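Local coordinates for putative hemin transport system, substrate-binding protein (Burkholderia cenocepacia J2315, PDB 5GIZ) that binds heme in the periplasm and probably delivers it to an inner-membrane ABC transporter for bacterial heme uptake, at residues V139-L153 and M175-G187. Sequence-based numbering, arbitrary orientation.
Sequences VAARVPGGAQPPRVL and MIRYAGARNAMQG. With SO4 (sulfate ion), chain D; SO4 (sulfate ion), chain C.
Val152 and Arg182 join strand 151-159 to the short strand 182-183 in parallel register. Arg182 N donates to Pro150 O (2.8 Å), Val152 N to Arg182 O (2.9 Å), and Ala184 N to Val152 O (2.9 Å), the last donor standing above the carbonyl plane. The tight side lies on the buried face beneath Val152. Its CG1, anti to the backbone N (chi1 178°), meets CD1 of Ile176 at 3.9 Å, while its other branch, CG2, rests on the methyl of Ala181. Further along the strand, Leu153 CD1 reaches the sulfur of Met185, SD, at 3.5 Å, the two chains crossing at a slant, both packed on Val165, with Leu199 beside Leu153. Asn183 OD1 closes an Asx turn onto Met185 N, and its ND2 is tied to Asp173. Helix 171-178 stops in a Schellman motif with Gly180, at positive phi, as C-prime. Val139 CG1 presses on this turn, and the ring of Pro149 leans on Gly180 O through CB. Ala179 O, packed near Pro144 CG, is buried without a polar partner.

The solvent side is looser and charged. Arg151, bent at chi3 (72°), turns its guanidinium so that NH2 reaches Ala184 O obliquely (2.9 Å) and also a sulfate oxygen, while NE is held by Ala202 O. Extended Arg182 lies beside the same sulfate, which is probably from the crystallisation liquor, but its exact placement there is doubtful; the anion probably offsets the two positive charges. After helix 171-178 and its Schellman turn, the chain adds the short parallel strand 182-183 beside 151-159, in the lobe whose Ala172 and His158 contact heme in the bound form, within the mixed sheet of a periplasmic binding protein fold.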
ATOM      1  N   VAL A 139      -7.004   4.448 -17.780  1.00 15.47           N
ATOM      2  CA  VAL A 139      -5.568   4.660 -18.004  1.00 15.82           C
ATOM      3  C   VAL A 139      -5.224   4.578 -19.488  1.00 16.58           C
ATOM      4  O   VAL A 139      -4.524   5.452 -20.033  1.00 16.92           O
ATOM      5  CB  VAL A 139      -4.733   3.671 -17.178  1.00 14.89           C
ATOM      6  CG1 VAL A 139      -3.257   3.741 -17.532  1.00 14.89           C
ATOM      7  CG2 VAL A 139      -4.917   3.978 -15.713  1.00 14.77           C
ATOM      8  N   ALA A 140      -5.795   3.581 -20.158  1.00 16.88           N
ATOM      9  CA  ALA A 140      -5.519   3.338 -21.563  1.00 18.72           C
ATOM     10  C   ALA A 140      -6.027   4.483 -22.464  1.00 19.88           C
ATOM     11  O   ALA A 140      -5.468   4.666 -23.528  1.00 21.44           O
ATOM     12  CB  ALA A 140      -6.101   2.005 -21.998  1.00 19.34           C
ATOM     13  N   ALA A 141      -7.009   5.252 -21.983  1.00 21.49           N
ATOM     14  CA  ALA A 141      -7.669   6.280 -22.794  1.00 22.39           C
ATOM     15  C   ALA A 141      -6.659   7.365 -23.157  1.00 23.39           C
ATOM     16  O   ALA A 141      -6.657   7.894 -24.278  1.00 25.14           O
ATOM     17  CB  ALA A 141      -8.839   6.870 -22.041  1.00 23.02           C
ATOM     18  N   ARG A 142      -5.797   7.704 -22.209  1.00 21.92           N
ATOM     19  CA  ARG A 142      -4.842   8.745 -22.446  1.00 23.29           C
ATOM     20  C   ARG A 142      -3.641   8.649 -21.501  1.00 20.54           C
ATOM     21  O   ARG A 142      -3.787   8.580 -20.277  1.00 19.99           O
ATOM     22  CB  ARG A 142      -5.544  10.082 -22.294  1.00 27.36           C
ATOM     23  CG  ARG A 142      -4.857  11.221 -22.971  1.00 32.30           C
ATOM     24  CD  ARG A 142      -5.669  12.497 -22.816  1.00 35.67           C
ATOM     25  NE  ARG A 142      -7.002  12.427 -23.442  1.00 40.30           N
ATOM     26  CZ  ARG A 142      -7.294  12.796 -24.688  1.00 41.75           C
ATOM     27  NH1 ARG A 142      -6.358  13.267 -25.513  1.00 43.44           N
ATOM     28  NH2 ARG A 142      -8.545  12.692 -25.116  1.00 42.90           N
ATOM     29  N   VAL A 143      -2.464   8.704 -22.098  1.00 18.49           N
ATOM     30  CA  VAL A 143      -1.217   8.690 -21.337  1.00 17.10           C
ATOM     31  C   VAL A 143      -1.084  10.046 -20.656  1.00 15.84           C
ATOM     32  O   VAL A 143      -1.283  11.086 -21.285  1.00 16.55           O
ATOM     33  CB  VAL A 143      -0.020   8.486 -22.289  1.00 18.06           C
ATOM     34  CG1 VAL A 143       1.291   8.421 -21.541  1.00 17.86           C
ATOM     35  CG2 VAL A 143      -0.213   7.220 -23.135  1.00 19.37           C
ATOM     36  N   PRO A 144      -0.760  10.068 -19.363  1.00 13.80           N
ATOM     37  CA  PRO A 144      -0.478  11.356 -18.692  1.00 13.23           C
ATOM     38  C   PRO A 144       0.573  12.149 -19.480  1.00 13.74           C
ATOM     39  O   PRO A 144       1.663  11.622 -19.751  1.00 13.71           O
ATOM     40  CB  PRO A 144       0.028  10.937 -17.319  1.00 12.81           C
ATOM     41  CG  PRO A 144      -0.696   9.615 -17.082  1.00 12.64           C
ATOM     42  CD  PRO A 144      -0.630   8.945 -18.434  1.00 13.77           C
ATOM     43  N   GLY A 145       0.251  13.400 -19.819  1.00 13.85           N
ATOM     44  CA  GLY A 145       1.124  14.203 -20.653  1.00 14.85           C
ATOM     45  C   GLY A 145       0.912  14.118 -22.137  1.00 17.33           C
ATOM     46  O   GLY A 145       1.485  14.919 -22.891  1.00 17.65           O
ATOM     47  N   GLY A 146       0.135  13.133 -22.552  1.00 18.96           N
ATOM     48  CA  GLY A 146      -0.317  12.992 -23.942  1.00 21.74           C
ATOM     49  C   GLY A 146       0.681  12.473 -24.937  1.00 23.12           C
ATOM     50  O   GLY A 146       0.452  12.585 -26.159  1.00 26.56           O
ATOM     51  N   ALA A 147       1.786  11.926 -24.482  1.00 22.01           N
ATOM     52  CA  ALA A 147       2.843  11.448 -25.373  1.00 23.67           C
ATOM     53  C   ALA A 147       3.278  10.074 -24.884  1.00 22.29           C
ATOM     54  O   ALA A 147       2.438   9.209 -24.720  1.00 21.35           O
ATOM     55  CB  ALA A 147       4.006  12.416 -25.388  1.00 24.04           C
ATOM     56  N   GLN A 148       4.558   9.865 -24.619  1.00 21.82           N
ATOM     57  CA  GLN A 148       4.971   8.568 -24.133  1.00 23.50           C
ATOM     58  C   GLN A 148       4.912   8.548 -22.619  1.00 19.61           C
ATOM     59  O   GLN A 148       4.813   9.629 -21.986  1.00 18.45           O
ATOM     60  CB  GLN A 148       6.366   8.246 -24.563  1.00 28.31           C
ATOM     61  CG  GLN A 148       6.454   7.963 -26.042  1.00 33.97           C
ATOM     62  CD  GLN A 148       7.677   8.608 -26.584  1.00 40.49           C
ATOM     63  OE1 GLN A 148       7.693   9.818 -26.884  1.00 45.35           O
ATOM     64  NE2 GLN A 148       8.735   7.824 -26.693  1.00 44.15           N
ATOM     65  N   PRO A 149       4.969   7.358 -22.038  1.00 19.21           N
ATOM     66  CA  PRO A 149       4.865   7.287 -20.586  1.00 17.11           C
ATOM     67  C   PRO A 149       5.844   8.223 -19.860  1.00 15.22           C
ATOM     68  O   PRO A 149       7.060   8.224 -20.136  1.00 16.34           O
ATOM     69  CB  PRO A 149       5.142   5.824 -20.299  1.00 17.67           C
ATOM     70  CG  PRO A 149       4.544   5.120 -21.518  1.00 19.42           C
ATOM     71  CD  PRO A 149       4.908   6.013 -22.657  1.00 20.02           C
ATOM     72  N   PRO A 150       5.338   9.111 -18.979  1.00 12.93           N
ATOM     73  CA  PRO A 150       6.245  10.031 -18.324  1.00 12.15           C
ATOM     74  C   PRO A 150       7.085   9.355 -17.203  1.00 12.10           C
ATOM     75  O   PRO A 150       6.670   8.350 -16.610  1.00 12.59           O
ATOM     76  CB  PRO A 150       5.276  11.088 -17.764  1.00 11.65           C
ATOM     77  CG  PRO A 150       4.034  10.323 -17.490  1.00 11.50           C
ATOM     78  CD  PRO A 150       3.922   9.385 -18.652  1.00 12.14           C
ATOM     79  N   ARG A 151       8.221   9.974 -16.870  1.00 12.45           N
ATOM     80  CA  ARG A 151       9.109   9.429 -15.844  1.00 12.87           C
ATOM     81  C   ARG A 151       8.725   9.961 -14.487  1.00 12.01           C
ATOM     82  O   ARG A 151       8.659  11.162 -14.294  1.00 11.29           O
ATOM     83  CB  ARG A 151      10.558   9.773 -16.159  1.00 14.70           C
ATOM     84  CG  ARG A 151      11.029   9.320 -17.543  1.00 16.72           C
ATOM     85  CD  ARG A 151      12.494   9.686 -17.771  1.00 18.66           C
ATOM     86  NE  ARG A 151      13.367   8.849 -16.972  1.00 20.08           N
ATOM     87  CZ  ARG A 151      13.771   7.635 -17.284  1.00 21.40           C
ATOM     88  NH1 ARG A 151      13.338   7.021 -18.383  1.00 21.57           N
ATOM     89  NH2 ARG A 151      14.544   6.964 -16.419  1.00 23.32           N
ATOM     90  N   VAL A 152       8.445   9.068 -13.545  1.00 10.43           N
ATOM     91  CA  VAL A 152       7.996   9.451 -12.217  1.00 10.61           C
ATOM     92  C   VAL A 152       8.968   8.909 -11.187  1.00 10.61           C
ATOM     93  O   VAL A 152       9.252   7.714 -11.190  1.00 11.53           O
ATOM     94  CB  VAL A 152       6.592   8.882 -11.925  1.00 10.59           C
ATOM     95  CG1 VAL A 152       6.156   9.252 -10.511  1.00 11.35           C
ATOM     96  CG2 VAL A 152       5.594   9.392 -12.969  1.00 10.78           C
ATOM     97  N   LEU A 153       9.437   9.782 -10.283  1.00 10.78           N
ATOM     98  CA  LEU A 153      10.292   9.433  -9.142  1.00 11.32           C
ATOM     99  C   LEU A 153       9.388   9.335  -7.939  1.00 10.58           C
ATOM    100  O   LEU A 153       8.710  10.311  -7.649  1.00 10.43           O
ATOM    101  CB  LEU A 153      11.246  10.577  -8.912  1.00 12.58           C
ATOM    102  CG  LEU A 153      12.144  10.428  -7.679  1.00 14.32           C
ATOM    103  CD1 LEU A 153      13.122   9.307  -7.868  1.00 15.82           C
ATOM    104  CD2 LEU A 153      12.837  11.763  -7.377  1.00 15.86           C
ATOM    105  N   MET A 175       2.695   0.755  -9.117  1.00  9.71           N
ATOM    106  CA  MET A 175       1.632   1.753  -9.234  1.00  9.68           C
ATOM    107  C   MET A 175       1.878   2.779 -10.350  1.00  8.97           C
ATOM    108  O   MET A 175       0.983   3.104 -11.143  1.00  8.98           O
ATOM    109  CB  MET A 175       1.384   2.481  -7.934  1.00  9.76           C
ATOM    110  CG  MET A 175       0.822   1.603  -6.847  1.00  9.87           C
ATOM    111  SD  MET A 175      -0.808   0.929  -7.205  1.00 10.56           S
ATOM    112  CE  MET A 175      -1.826   2.414  -7.201  1.00 10.85           C
ATOM    113  N   ILE A 176       3.125   3.176 -10.463  1.00  9.44           N
ATOM    114  CA  ILE A 176       3.554   4.117 -11.502  1.00  9.51           C
ATOM    115  C   ILE A 176       3.271   3.485 -12.870  1.00  9.66           C
ATOM    116  O   ILE A 176       2.679   4.112 -13.747  1.00  9.35           O
ATOM    117  CB  ILE A 176       5.019   4.421 -11.341  1.00  9.43           C
ATOM    118  CG1 ILE A 176       5.218   5.394 -10.158  1.00  9.45           C
ATOM    119  CG2 ILE A 176       5.605   5.022 -12.604  1.00  9.70           C
ATOM    120  CD1 ILE A 176       6.638   5.487  -9.715  1.00 10.42           C
ATOM    121  N   ARG A 177       3.640   2.206 -13.049  1.00 10.08           N
ATOM    122  CA  ARG A 177       3.339   1.539 -14.302  1.00 11.06           C
ATOM    123  C   ARG A 177       1.860   1.285 -14.543  1.00 10.80           C
ATOM    124  O   ARG A 177       1.376   1.481 -15.681  1.00 11.73           O
ATOM    125  CB  ARG A 177       4.072   0.222 -14.382  1.00 12.01           C
ATOM    126  CG  ARG A 177       5.563   0.447 -14.600  1.00 13.93           C
ATOM    127  CD  ARG A 177       6.321  -0.890 -14.717  1.00 15.65           C
ATOM    128  NE  ARG A 177       6.428  -1.562 -13.435  1.00 17.27           N
ATOM    129  CZ  ARG A 177       5.913  -2.742 -13.110  1.00 18.20           C
ATOM    130  NH1 ARG A 177       5.262  -3.480 -14.006  1.00 20.95           N
ATOM    131  NH2 ARG A 177       6.099  -3.199 -11.869  1.00 17.81           N
ATOM    132  N   TYR A 178       1.078   0.954 -13.515  1.00 10.23           N
ATOM    133  CA  TYR A 178      -0.356   0.809 -13.721  1.00 10.27           C
ATOM    134  C   TYR A 178      -1.050   2.115 -14.163  1.00 10.49           C
ATOM    135  O   TYR A 178      -2.059   2.096 -14.858  1.00 11.04           O
ATOM    136  CB  TYR A 178      -1.044   0.282 -12.460  1.00 10.23           C
ATOM    137  CG  TYR A 178      -0.849  -1.195 -12.194  1.00 10.65           C
ATOM    138  CD1 TYR A 178      -1.000  -2.140 -13.223  1.00 11.00           C
ATOM    139  CD2 TYR A 178      -0.608  -1.669 -10.902  1.00 11.36           C
ATOM    140  CE1 TYR A 178      -0.909  -3.493 -12.969  1.00 11.43           C
ATOM    141  CE2 TYR A 178      -0.511  -3.008 -10.655  1.00 12.18           C
ATOM    142  CZ  TYR A 178      -0.677  -3.930 -11.679  1.00 11.97           C
ATOM    143  OH  TYR A 178      -0.562  -5.321 -11.437  1.00 13.43           O
ATOM    144  N   ALA A 179      -0.500   3.237 -13.707  1.00 10.26           N
ATOM    145  CA  ALA A 179      -1.048   4.521 -14.056  1.00 10.48           C
ATOM    146  C   ALA A 179      -0.564   5.032 -15.405  1.00 10.92           C
ATOM    147  O   ALA A 179      -0.868   6.196 -15.721  1.00 11.76           O
ATOM    148  CB  ALA A 179      -0.772   5.531 -12.972  1.00 10.12           C
ATOM    149  N   GLY A 180       0.147   4.224 -16.187  1.00 10.97           N
ATOM    150  CA  GLY A 180       0.538   4.610 -17.544  1.00 11.57           C
ATOM    151  C   GLY A 180       1.846   5.357 -17.595  1.00 11.88           C
ATOM    152  O   GLY A 180       2.145   5.994 -18.605  1.00 13.26           O
ATOM    153  N   ALA A 181       2.621   5.318 -16.529  1.00 11.14           N
ATOM    154  CA  ALA A 181       3.882   6.011 -16.452  1.00 11.35           C
ATOM    155  C   ALA A 181       5.057   5.044 -16.349  1.00 11.74           C
ATOM    156  O   ALA A 181       4.859   3.828 -16.414  1.00 11.96           O
ATOM    157  CB  ALA A 181       3.859   6.973 -15.285  1.00 11.16           C
ATOM    158  N   ARG A 182       6.265   5.572 -16.223  1.00 12.59           N
ATOM    159  CA  ARG A 182       7.493   4.767 -16.100  0.60 13.79           C
ATOM    160  C   ARG A 182       8.244   5.194 -14.845  1.00 12.69           C
ATOM    161  O   ARG A 182       8.317   6.377 -14.537  1.00 12.14           O
ATOM    162  CB  ARG A 182       8.384   5.032 -17.322  0.60 15.91           C
ATOM    163  CG  ARG A 182       9.513   4.046 -17.590  0.60 19.25           C
ATOM    164  CD  ARG A 182      10.211   4.465 -18.893  0.60 22.12           C
ATOM    165  NE  ARG A 182      11.318   3.611 -19.311  0.60 28.35           N
ATOM    166  CZ  ARG A 182      11.883   3.660 -20.519  0.60 29.28           C
ATOM    167  NH1 ARG A 182      11.449   4.521 -21.442  0.60 32.96           N
ATOM    168  NH2 ARG A 182      12.881   2.834 -20.820  0.60 32.58           N
ATOM    169  N   ASN A 183       8.840   4.258 -14.126  1.00 12.68           N
ATOM    170  CA  ASN A 183       9.666   4.606 -12.998  1.00 12.56           C
ATOM    171  C   ASN A 183      10.930   5.296 -13.477  1.00 13.80           C
ATOM    172  O   ASN A 183      11.671   4.737 -14.318  1.00 15.33           O
ATOM    173  CB  ASN A 183       9.951   3.357 -12.151  1.00 12.50           C
ATOM    174  CG  ASN A 183      10.561   3.691 -10.806  1.00 12.35           C
ATOM    175  OD1 ASN A 183      11.004   4.813 -10.560  1.00 11.97           O
ATOM    176  ND2 ASN A 183      10.597   2.706  -9.878  1.00 12.13           N
ATOM    177  N   ALA A 184      11.167   6.491 -12.967  1.00 13.47           N
ATOM    178  CA  ALA A 184      12.355   7.266 -13.370  1.00 13.70           C
ATOM    179  C   ALA A 184      13.625   6.560 -12.887  1.00 14.46           C
ATOM    180  O   ALA A 184      14.660   6.644 -13.512  1.00 16.17           O
ATOM    181  CB  ALA A 184      12.292   8.652 -12.816  1.00 13.40           C
ATOM    182  N   MET A 185      13.517   5.851 -11.771  1.00 14.88           N
ATOM    183  CA  MET A 185      14.602   5.036 -11.256  1.00 15.52           C
ATOM    184  C   MET A 185      14.589   3.620 -11.863  1.00 16.31           C
ATOM    185  O   MET A 185      13.576   2.928 -11.786  1.00 15.77           O
ATOM    186  CB  MET A 185      14.489   4.887  -9.736  1.00 15.70           C
ATOM    187  CG  MET A 185      14.396   6.158  -8.916  1.00 16.07           C
ATOM    188  SD  MET A 185      15.681   7.379  -9.315  1.00 19.24           S
ATOM    189  CE  MET A 185      17.128   6.483  -8.922  1.00 19.96           C
ATOM    190  N   GLN A 186      15.743   3.217 -12.429  1.00 18.03           N
ATOM    191  CA  GLN A 186      15.925   1.909 -13.042  1.00 18.84           C
ATOM    192  C   GLN A 186      17.250   1.332 -12.630  1.00 20.81           C
ATOM    193  O   GLN A 186      18.177   2.083 -12.347  1.00 22.87           O
ATOM    194  CB  GLN A 186      15.875   2.037 -14.558  1.00 19.93           C
ATOM    195  CG  GLN A 186      14.522   2.483 -15.088  1.00 19.41           C
ATOM    196  CD  GLN A 186      13.429   1.430 -14.880  1.00 20.06           C
ATOM    197  OE1 GLN A 186      13.707   0.222 -14.884  1.00 20.78           O
ATOM    198  NE2 GLN A 186      12.172   1.886 -14.724  1.00 19.32           N
ATOM    199  N   GLY A 187      17.323   0.011 -12.604  1.00 20.86           N
ATOM    200  CA  GLY A 187      18.607  -0.680 -12.414  1.00 22.12           C
ATOM    201  C   GLY A 187      18.889  -1.229 -11.028  1.00 22.76           C
ATOM    202  O   GLY A 187      19.960  -1.779 -10.781  1.00 22.38           O
TER
HETATM  203  S   SO4 D 402      15.391   3.901 -18.656  1.00 33.78           S
HETATM  204  O1  SO4 D 402      13.914   3.884 -18.637  1.00 41.44           O
HETATM  205  O2  SO4 D 402      15.827   2.502 -18.658  1.00 38.78           O
HETATM  206  O3  SO4 D 402      15.846   4.636 -19.853  1.00 41.45           O
HETATM  207  O4  SO4 D 402      15.900   4.577 -17.445  1.00 38.95           O
HETATM  208  S   SO4 C 401       0.282  -6.966 -14.276  1.00 16.34           S
HETATM  209  O1  SO4 C 401      -0.751  -7.056 -13.304  1.00 17.20           O
HETATM  210  O2  SO4 C 401       0.621  -8.291 -14.883  1.00 18.44           O
HETATM  211  O3  SO4 C 401      -0.043  -5.993 -15.328  1.00 23.44           O
HETATM  212  O4  SO4 C 401       1.541  -6.528 -13.764  1.00 23.17           O